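Local coordinates for phage-like element PBSX protein XepA (Bacillus subtilis, PDB 6IA5), which is of unknown function, is encoded in a prophage lytic cassette, assembles as a pentamer and does not seem to be involved in host cell lysis, at residues S34-V39 against V139-M144; L57-L62 against R117-R122; V65-V70 against V112-R117. All coordinates share one frame; numbering follows the deposited sequence. Where two conformers were deposited one is given.

Contact 1. Residues S34-V39 against V139-M144; sequences SNLSGV and VGAGEM. With ACT (acetate ion), chain B; ACT (acetate ion), chain H.
Asn-35 OD1 is held by three groups, one of which, water 1, carries the contact over to Ala-141. Ser-37 OG donates to Asn-35 OD1 over 2.8 Å, in the carbonyl plane and on a lone pair, while Ser-37 N, 3.0 Å from Asn-35 OD1, comes from 47° above that plane. The backbone N-H closes an Asx turn at the start of the short 3-10 segment 36-38, itself closed by Gly-38 N bonding to Asn-35 O. Through this turn strand 28-35 passes into the beta-sandwich domain; the chain leaves the same domain alongside, from the end of strand 133-140.

Asparagine suits this place because its amide has both an acceptor and a donor end. With CG anti to the backbone N (chi1 -176°), the acceptor end turns back to Ser-37 and the donor end faces the chain opposite. Water 1 bonds to Asn-35 OD1 and accepts from Ala-141 N at 3.0 Å. Water 2 accepts from Asn-35 ND2 at 2.8 Å and donates to Ala-141 O at 2.7 Å. Asn-35 ND2 also reaches both oxygens of an acetate, probably from the crystallisation liquor. Ser-37 OG has a second partner in Glu-143 N of the second subunit.

The backbones come nearest at Ser-37 and Gly-140, where a CB on the glycine would lie close to Ser-37 CB. Ser-37 CA directs its hydrogen at Val-139 O, 3.3 Å away. Water 3 joins Leu-36 O and Val-39 O to Val-139 N. Beside it the branched end of Leu-36 covers the glycine, with CD2 4.1 Å from Gly-140 CA.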
# COMPACT_ATOMS: atom_id res chain seq x y z
N SER E 34 -6.23 11.91 -27.78
CA SER E 34 -5.11 11.13 -27.29
C SER E 34 -4.08 12.11 -26.75
O SER E 34 -3.72 13.08 -27.43
CB SER E 34 -4.46 10.31 -28.39
OG SER E 34 -3.29 9.69 -27.87
N ASN E 35 -3.58 11.81 -25.55
CA ASN E 35 -2.43 12.51 -25.03
C ASN E 35 -1.34 12.45 -26.09
O ASN E 35 -1.25 11.47 -26.82
CB ASN E 35 -1.95 11.90 -23.71
CG ASN E 35 -0.81 12.69 -23.12
OD1 ASN E 35 0.33 12.26 -23.22
ND2 ASN E 35 -1.08 13.86 -22.58
N LEU E 36 -0.50 13.50 -26.18
CA LEU E 36 0.54 13.55 -27.21
C LEU E 36 1.54 12.40 -27.06
O LEU E 36 2.22 12.08 -28.03
CB LEU E 36 1.23 14.92 -27.21
CG LEU E 36 2.32 15.17 -26.17
CD1 LEU E 36 3.12 16.42 -26.52
CD2 LEU E 36 1.78 15.24 -24.74
N SER E 37 1.61 11.75 -25.88
CA SER E 37 2.49 10.61 -25.68
C SER E 37 2.11 9.43 -26.58
O SER E 37 2.94 8.54 -26.80
CB SER E 37 2.55 10.17 -24.24
OG SER E 37 1.25 9.74 -23.83
N GLY E 38 0.87 9.42 -27.10
CA GLY E 38 0.41 8.36 -27.99
C GLY E 38 0.69 8.64 -29.47
O GLY E 38 0.44 7.80 -30.35
N VAL E 39 1.21 9.83 -29.77
CA VAL E 39 1.56 10.23 -31.13
C VAL E 39 3.02 9.84 -31.38
O VAL E 39 3.82 9.85 -30.45
CB VAL E 39 1.31 11.75 -31.35
CG1 VAL E 39 1.64 12.16 -32.79
CG2 VAL E 39 -0.15 12.10 -31.06
N VAL E 139 7.06 11.52 -27.70
CA VAL E 139 7.44 12.38 -26.59
C VAL E 139 6.19 12.65 -25.76
O VAL E 139 5.07 12.57 -26.26
CB VAL E 139 8.08 13.69 -27.07
CG1 VAL E 139 9.44 13.45 -27.74
CG2 VAL E 139 7.15 14.49 -27.98
N GLY E 140 6.39 12.98 -24.47
CA GLY E 140 5.30 13.40 -23.61
C GLY E 140 5.70 14.64 -22.83
O GLY E 140 6.81 15.14 -22.98
N ALA E 141 4.77 15.12 -22.00
CA ALA E 141 4.94 16.36 -21.27
C ALA E 141 3.88 16.42 -20.17
O ALA E 141 2.81 15.84 -20.32
CB ALA E 141 4.74 17.50 -22.24
N GLY E 142 4.18 17.18 -19.10
CA GLY E 142 3.15 17.57 -18.14
C GLY E 142 2.79 16.47 -17.14
O GLY E 142 3.36 15.35 -17.16
N GLU E 143 1.85 16.81 -16.25
CA GLU E 143 1.45 15.91 -15.19
C GLU E 143 0.11 16.38 -14.66
O GLU E 143 -0.02 17.52 -14.25
CB GLU E 143 2.49 15.85 -14.07
CG GLU E 143 2.17 14.78 -13.03
CD GLU E 143 3.30 14.51 -12.03
OE1 GLU E 143 3.47 15.29 -11.12
OE2 GLU E 143 4.03 13.52 -12.19
N MET E 144 -0.87 15.47 -14.63
CA MET E 144 -2.23 15.79 -14.23
C MET E 144 -2.46 15.29 -12.80
O MET E 144 -2.09 14.15 -12.45
CB MET E 144 -3.18 15.05 -15.19
CG MET E 144 -4.69 15.23 -14.97
SD MET E 144 -5.49 13.99 -16.07
CE MET E 144 -4.74 14.43 -17.64
C ACT B . -4.34 14.79 -21.73
O ACT B . -3.40 15.44 -21.24
OXT ACT B . -4.17 13.80 -22.51
CH3 ACT B . -5.77 15.11 -21.36
C ACT H . -6.71 11.36 -22.62
O ACT H . -5.89 11.34 -23.55
OXT ACT H . -7.71 10.61 -22.66
CH3 ACT H . -6.55 12.24 -21.39
O HOH W 1 2.65 12.99 -21.82
O HOH W 2 0.35 15.99 -21.43
O HOH W 3 4.72 12.16 -29.26

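Contact 2. Residues L57-L62 against R117-R122; sequences LGQDRL and RYYRFR
Charge pairing joins Asp-60 to Arg-117, whose guanidinium grips the carboxylate side-on with two nitrogens. Arg-117 NE donates to Asp-60 OD1 at 3.0 Å, from above the carboxylate plane, and Arg-117 NH2 meets Asp-60 OD2 on its syn side at 2.9 Å. The two flat groups are therefore not coplanar but turned 44° apart. Arginine can span this gap because its chain is fully extended from CG to NE. Asp-60 OD1 also accepts from Leu-62 N, on the opposite face from Arg-117 NE; this Asx turn fixes the carboxylate as the strand ends. Leu-62 CD1 lies over one guanidinium face, and Tyr-75 of the third subunit makes a cation-pi contact with the same arginine.

Backbone bonds set the register. Gln-59 and Tyr-119 are an antiparallel hydrogen-bonded pair, Gln-59 N giving to Tyr-119 O at 2.8 Å and Tyr-119 N returning a bond to Gln-59 O; Asp-60 and Tyr-118 form the next, non-hydrogen-bonded pair. Arg-61 N continues the pattern to Arg-117 O at 2.9 Å. The pairing joins strand 53-60, outermost within the chain, to strand 118-125 in one four-stranded sheet of the beta sandwich.

Aromatic packing lies on the face of Gln-59 and Tyr-119. A chi1 of 59° sets the Tyr-119 ring against Gln-59 on the facing strand, with Gln-59 CB 3.5 Å from the ring centroid in a CH-pi contact, while Arg-61 CG comes to the ring edge, 3.6 Å from Tyr-119 CD1.

Water supplies the last links: Tyr-119 OH binds water 4, shared with Gln-59 OE1, and water 5, which donates to Asp-60 O at 2.7 Å.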
# COMPACT_ATOMS: atom_id res chain seq x y z
N LEU E 57 19.32 14.80 -35.18
CA LEU E 57 19.84 16.05 -34.65
C LEU E 57 19.28 16.25 -33.26
O LEU E 57 18.14 15.87 -33.01
CB LEU E 57 19.45 17.23 -35.55
CG LEU E 57 20.13 17.26 -36.92
CD1 LEU E 57 19.76 18.52 -37.69
CD2 LEU E 57 21.66 17.16 -36.80
N GLY E 58 20.09 16.86 -32.38
CA GLY E 58 19.67 17.15 -31.01
C GLY E 58 18.33 17.88 -30.99
O GLY E 58 18.12 18.82 -31.75
N GLN E 59 17.42 17.40 -30.13
CA GLN E 59 16.08 17.97 -29.99
C GLN E 59 16.05 18.75 -28.68
O GLN E 59 16.32 18.19 -27.62
CB GLN E 59 15.06 16.83 -29.93
CG GLN E 59 15.13 15.85 -31.09
CD GLN E 59 14.60 16.48 -32.35
OE1 GLN E 59 13.40 16.72 -32.49
NE2 GLN E 59 15.48 16.73 -33.31
N ASP E 60 15.74 20.04 -28.76
CA ASP E 60 15.67 20.89 -27.58
C ASP E 60 14.36 20.59 -26.85
O ASP E 60 13.29 20.65 -27.47
CB ASP E 60 15.74 22.36 -28.00
CG ASP E 60 15.97 23.35 -26.86
OD1 ASP E 60 15.92 22.96 -25.67
OD2 ASP E 60 16.21 24.53 -27.18
N ARG E 61 14.43 20.27 -25.55
CA ARG E 61 13.22 20.01 -24.77
C ARG E 61 12.46 21.30 -24.46
O ARG E 61 11.27 21.25 -24.20
CB ARG E 61 13.57 19.41 -23.40
CG ARG E 61 14.13 18.00 -23.47
CD ARG E 61 14.73 17.63 -22.13
NE ARG E 61 13.65 17.61 -21.18
CZ ARG E 61 13.77 17.71 -19.87
NH1 ARG E 61 14.96 17.69 -19.30
NH2 ARG E 61 12.67 17.82 -19.14
N LEU E 62 13.16 22.44 -24.46
CA LEU E 62 12.60 23.71 -24.05
C LEU E 62 11.85 24.33 -25.22
O LEU E 62 12.38 24.48 -26.32
CB LEU E 62 13.73 24.64 -23.59
CG LEU E 62 14.60 24.11 -22.45
CD1 LEU E 62 15.58 25.19 -21.98
CD2 LEU E 62 13.74 23.63 -21.29
N ARG E 117 19.16 19.16 -21.47
CA ARG E 117 18.38 20.04 -22.32
C ARG E 117 17.98 19.37 -23.65
O ARG E 117 16.88 19.62 -24.15
CB ARG E 117 19.12 21.36 -22.52
CG ARG E 117 18.35 22.32 -23.42
CD ARG E 117 18.95 23.70 -23.37
NE ARG E 117 18.23 24.46 -24.37
CZ ARG E 117 18.42 25.75 -24.62
NH1 ARG E 117 19.36 26.42 -23.98
NH2 ARG E 117 17.68 26.36 -25.53
N TYR E 118 18.85 18.54 -24.23
CA TYR E 118 18.67 18.01 -25.57
C TYR E 118 18.62 16.49 -25.51
O TYR E 118 19.34 15.88 -24.71
CB TYR E 118 19.84 18.41 -26.48
CG TYR E 118 20.04 19.90 -26.60
CD1 TYR E 118 19.34 20.62 -27.56
CD2 TYR E 118 20.88 20.58 -25.74
CE1 TYR E 118 19.49 22.00 -27.67
CE2 TYR E 118 21.04 21.95 -25.84
CZ TYR E 118 20.35 22.65 -26.81
OH TYR E 118 20.50 24.00 -26.92
N TYR E 119 17.79 15.89 -26.38
CA TYR E 119 17.71 14.44 -26.51
C TYR E 119 17.91 14.08 -27.98
O TYR E 119 17.69 14.93 -28.86
CB TYR E 119 16.38 13.90 -25.95
CG TYR E 119 15.13 14.44 -26.61
CD1 TYR E 119 14.58 15.65 -26.19
CD2 TYR E 119 14.51 13.77 -27.65
CE1 TYR E 119 13.45 16.18 -26.80
CE2 TYR E 119 13.36 14.27 -28.25
CZ TYR E 119 12.83 15.48 -27.82
OH TYR E 119 11.73 16.00 -28.44
N ARG E 120 18.29 12.81 -28.24
CA ARG E 120 18.31 12.31 -29.60
C ARG E 120 18.27 10.79 -29.56
O ARG E 120 18.60 10.17 -28.54
CB ARG E 120 19.60 12.74 -30.32
CG ARG E 120 20.82 11.93 -29.90
CD ARG E 120 22.07 12.35 -30.69
NE ARG E 120 23.21 11.56 -30.26
CZ ARG E 120 24.47 11.78 -30.67
NH1 ARG E 120 24.71 12.74 -31.54
NH2 ARG E 120 25.47 11.06 -30.18
N PHE E 121 17.85 10.21 -30.69
CA PHE E 121 18.05 8.80 -30.96
C PHE E 121 19.28 8.67 -31.86
O PHE E 121 19.49 9.49 -32.76
CB PHE E 121 16.84 8.21 -31.70
CG PHE E 121 15.61 7.99 -30.84
CD1 PHE E 121 15.58 8.39 -29.51
CD2 PHE E 121 14.49 7.37 -31.37
CE1 PHE E 121 14.44 8.19 -28.73
CE2 PHE E 121 13.35 7.19 -30.60
CZ PHE E 121 13.32 7.60 -29.29
N ARG E 122 20.07 7.63 -31.59
CA ARG E 122 21.17 7.24 -32.45
C ARG E 122 21.05 5.73 -32.64
O ARG E 122 21.02 4.97 -31.67
CB ARG E 122 22.51 7.68 -31.84
CG ARG E 122 23.74 7.32 -32.67
CD ARG E 122 25.04 7.90 -32.10
NE ARG E 122 25.32 7.42 -30.75
CZ ARG E 122 25.90 6.26 -30.43
NH1 ARG E 122 26.36 5.46 -31.37
NH2 ARG E 122 26.00 5.89 -29.16
O HOH W 4 11.26 15.66 -30.96
O HOH W 5 11.87 18.86 -28.89

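Contact 3. Residues V65-V70 against V112-R117; sequences VLISKV and VYLSKR. With ACT (acetate ion), chain C.
Lys-69 turns its CG between the backbone N and the carbonyl carbon (chi1 59°) and then runs straight, while Tyr-113, with CG beside its own backbone N (chi1 -73°), sends its ring in the same direction. The two side chains thus lie alongside each other. Lys-69 CB sits over one ring face, 4.2 Å from the centroid of Tyr-113, and Lys-69 CD follows near the phenol end, 3.8 Å from Tyr-113 OH. A lysine fits because its methylenes can line an aromatic ring and still deliver a charge beyond it.

These residues are the non-hydrogen-bonded antiparallel pair where strand 69-76 meets strand 107-113, outermost within the chain in its four-stranded sheet. Val-70 N and Val-112 O, and Val-112 N and Val-70 O at 2.8 Å, bond the next pair. On the other side Leu-114 N donates almost straight to Ser-68 O at 2.9 Å, although strand 107-113 has ended; water 6 also gives to Ser-68 O and bridges it to Leu-114 O.

The face of Val-70 and Val-112 turns into the sandwich, against Ile-84 of the opposite sheet, so compact branched residues suit it. Leu-114 extends this apolar patch with both methyls: CD2 lies 3.8 Å from Val-70 CG1, and CD1 reaches Ile-67 CG2 at 4.0 Å.

At the polar end, water 7 accepts from Lys-69 NZ at 2.6 Å and donates to Tyr-113 OH. Lys-69 NZ also donates to Glu-143 O of the second subunit. Asp-145 of that subunit forms a salt bridge with Lys-69 NZ and a hydrogen bond with Tyr-113 OH, which would be expected to stabilise the charged ammonium and makes this intrachain pair part of the pentamer interface.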
# COMPACT_ATOMS: atom_id res chain seq x y z
N VAL E 65 5.95 23.42 -25.77
CA VAL E 65 5.64 22.14 -25.15
C VAL E 65 6.91 21.66 -24.45
O VAL E 65 7.92 21.44 -25.11
CB VAL E 65 5.13 21.12 -26.18
CG1 VAL E 65 4.86 19.76 -25.53
CG2 VAL E 65 3.90 21.65 -26.88
N LEU E 66 6.85 21.52 -23.12
CA LEU E 66 8.07 21.16 -22.41
C LEU E 66 8.20 19.64 -22.36
O LEU E 66 7.53 19.00 -21.55
CB LEU E 66 8.15 21.85 -21.05
CG LEU E 66 9.62 22.08 -20.70
CD1 LEU E 66 10.01 23.51 -20.45
CD2 LEU E 66 10.20 20.98 -19.84
N ILE E 67 9.07 19.09 -23.21
CA ILE E 67 9.22 17.64 -23.33
C ILE E 67 9.81 17.08 -22.04
O ILE E 67 10.88 17.52 -21.61
CB ILE E 67 10.07 17.25 -24.56
CG1 ILE E 67 9.53 17.84 -25.87
CG2 ILE E 67 10.21 15.75 -24.65
CD1 ILE E 67 8.04 17.58 -26.09
N SER E 68 9.12 16.09 -21.44
CA SER E 68 9.57 15.47 -20.20
C SER E 68 10.13 14.06 -20.42
O SER E 68 10.89 13.57 -19.59
CB SER E 68 8.43 15.45 -19.20
OG SER E 68 7.39 14.63 -19.74
N LYS E 69 9.72 13.39 -21.51
CA LYS E 69 10.05 11.97 -21.66
C LYS E 69 9.99 11.58 -23.13
O LYS E 69 9.37 12.27 -23.96
CB LYS E 69 9.05 11.09 -20.88
CG LYS E 69 7.59 11.22 -21.29
CD LYS E 69 6.65 10.36 -20.43
CE LYS E 69 5.22 10.43 -20.92
NZ LYS E 69 4.28 9.71 -20.01
N VAL E 70 10.63 10.46 -23.46
CA VAL E 70 10.75 10.04 -24.84
C VAL E 70 10.72 8.52 -24.89
O VAL E 70 11.14 7.85 -23.95
CB VAL E 70 12.02 10.62 -25.51
CG1 VAL E 70 13.31 10.10 -24.91
CG2 VAL E 70 12.02 10.41 -27.03
N VAL E 112 11.71 7.02 -21.35
CA VAL E 112 12.89 7.57 -20.70
C VAL E 112 12.56 9.00 -20.28
O VAL E 112 12.18 9.81 -21.12
CB VAL E 112 14.09 7.53 -21.66
CG1 VAL E 112 15.27 8.36 -21.15
CG2 VAL E 112 14.50 6.10 -21.98
N TYR E 113 12.67 9.27 -18.97
CA TYR E 113 12.39 10.59 -18.42
C TYR E 113 13.68 11.39 -18.52
O TYR E 113 14.73 10.94 -18.05
CB TYR E 113 11.83 10.48 -16.99
CG TYR E 113 10.41 9.98 -16.98
CD1 TYR E 113 10.13 8.63 -17.21
CD2 TYR E 113 9.34 10.85 -16.84
CE1 TYR E 113 8.82 8.15 -17.24
CE2 TYR E 113 8.03 10.39 -16.87
CZ TYR E 113 7.77 9.04 -17.06
OH TYR E 113 6.49 8.60 -17.11
N LEU E 114 13.59 12.57 -19.16
CA LEU E 114 14.78 13.30 -19.58
C LEU E 114 15.22 14.26 -18.48
O LEU E 114 14.39 14.73 -17.69
CB LEU E 114 14.41 14.06 -20.86
CG LEU E 114 14.05 13.16 -22.04
CD1 LEU E 114 13.48 14.01 -23.17
CD2 LEU E 114 15.27 12.35 -22.51
N SER E 115 16.52 14.59 -18.47
CA SER E 115 17.00 15.57 -17.51
C SER E 115 17.85 16.67 -18.15
O SER E 115 17.77 17.81 -17.71
CB SER E 115 17.68 14.95 -16.32
OG SER E 115 18.41 13.82 -16.73
N LYS E 116 18.63 16.36 -19.20
CA LYS E 116 19.44 17.39 -19.83
C LYS E 116 18.58 18.13 -20.84
O LYS E 116 17.45 17.74 -21.10
CB LYS E 116 20.67 16.74 -20.48
CG LYS E 116 21.47 15.86 -19.54
CD LYS E 116 22.80 15.46 -20.09
CE LYS E 116 23.56 14.65 -19.05
NZ LYS E 116 24.84 14.14 -19.60
N ARG E 117 19.16 19.16 -21.47
CA ARG E 117 18.38 20.04 -22.32
C ARG E 117 17.98 19.37 -23.65
O ARG E 117 16.88 19.62 -24.15
CB ARG E 117 19.12 21.36 -22.52
CG ARG E 117 18.35 22.32 -23.42
CD ARG E 117 18.95 23.70 -23.37
NE ARG E 117 18.23 24.46 -24.37
CZ ARG E 117 18.42 25.75 -24.62
NH1 ARG E 117 19.36 26.42 -23.98
NH2 ARG E 117 17.68 26.36 -25.53
C ACT C . 26.86 16.98 -21.39
O ACT C . 26.90 17.93 -22.22
OXT ACT C . 25.86 16.82 -20.69
CH3 ACT C . 28.00 15.99 -21.17
O HOH W 6 11.67 14.59 -17.33
O HOH W 7 5.14 7.44 -18.98

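From the N terminus, the chain enters the sandwich through 34-39, and contact 1 closes the widest loop when 139-144 leaves beside it. Inside that loop lies contact 2, joining 57-62 to 117-122, and inside contact 2 lies contact 3, joining 65-70 to 112-117; the three nest without crossing. Contact 3 belongs to the sheet that also holds strand 133-140, and backbone bonds of Gly-140 with Ser-68 and Lys-69 tie it to contact 1. Contact 2 belongs to the facing sheet. Arg-117 is common to contacts 2 and 3, and Arg-61 links them further through Ile-67 O and Lys-116 O. Tyr-119 OH packs on Val-139, connecting contacts 1 and 2 between the sheets.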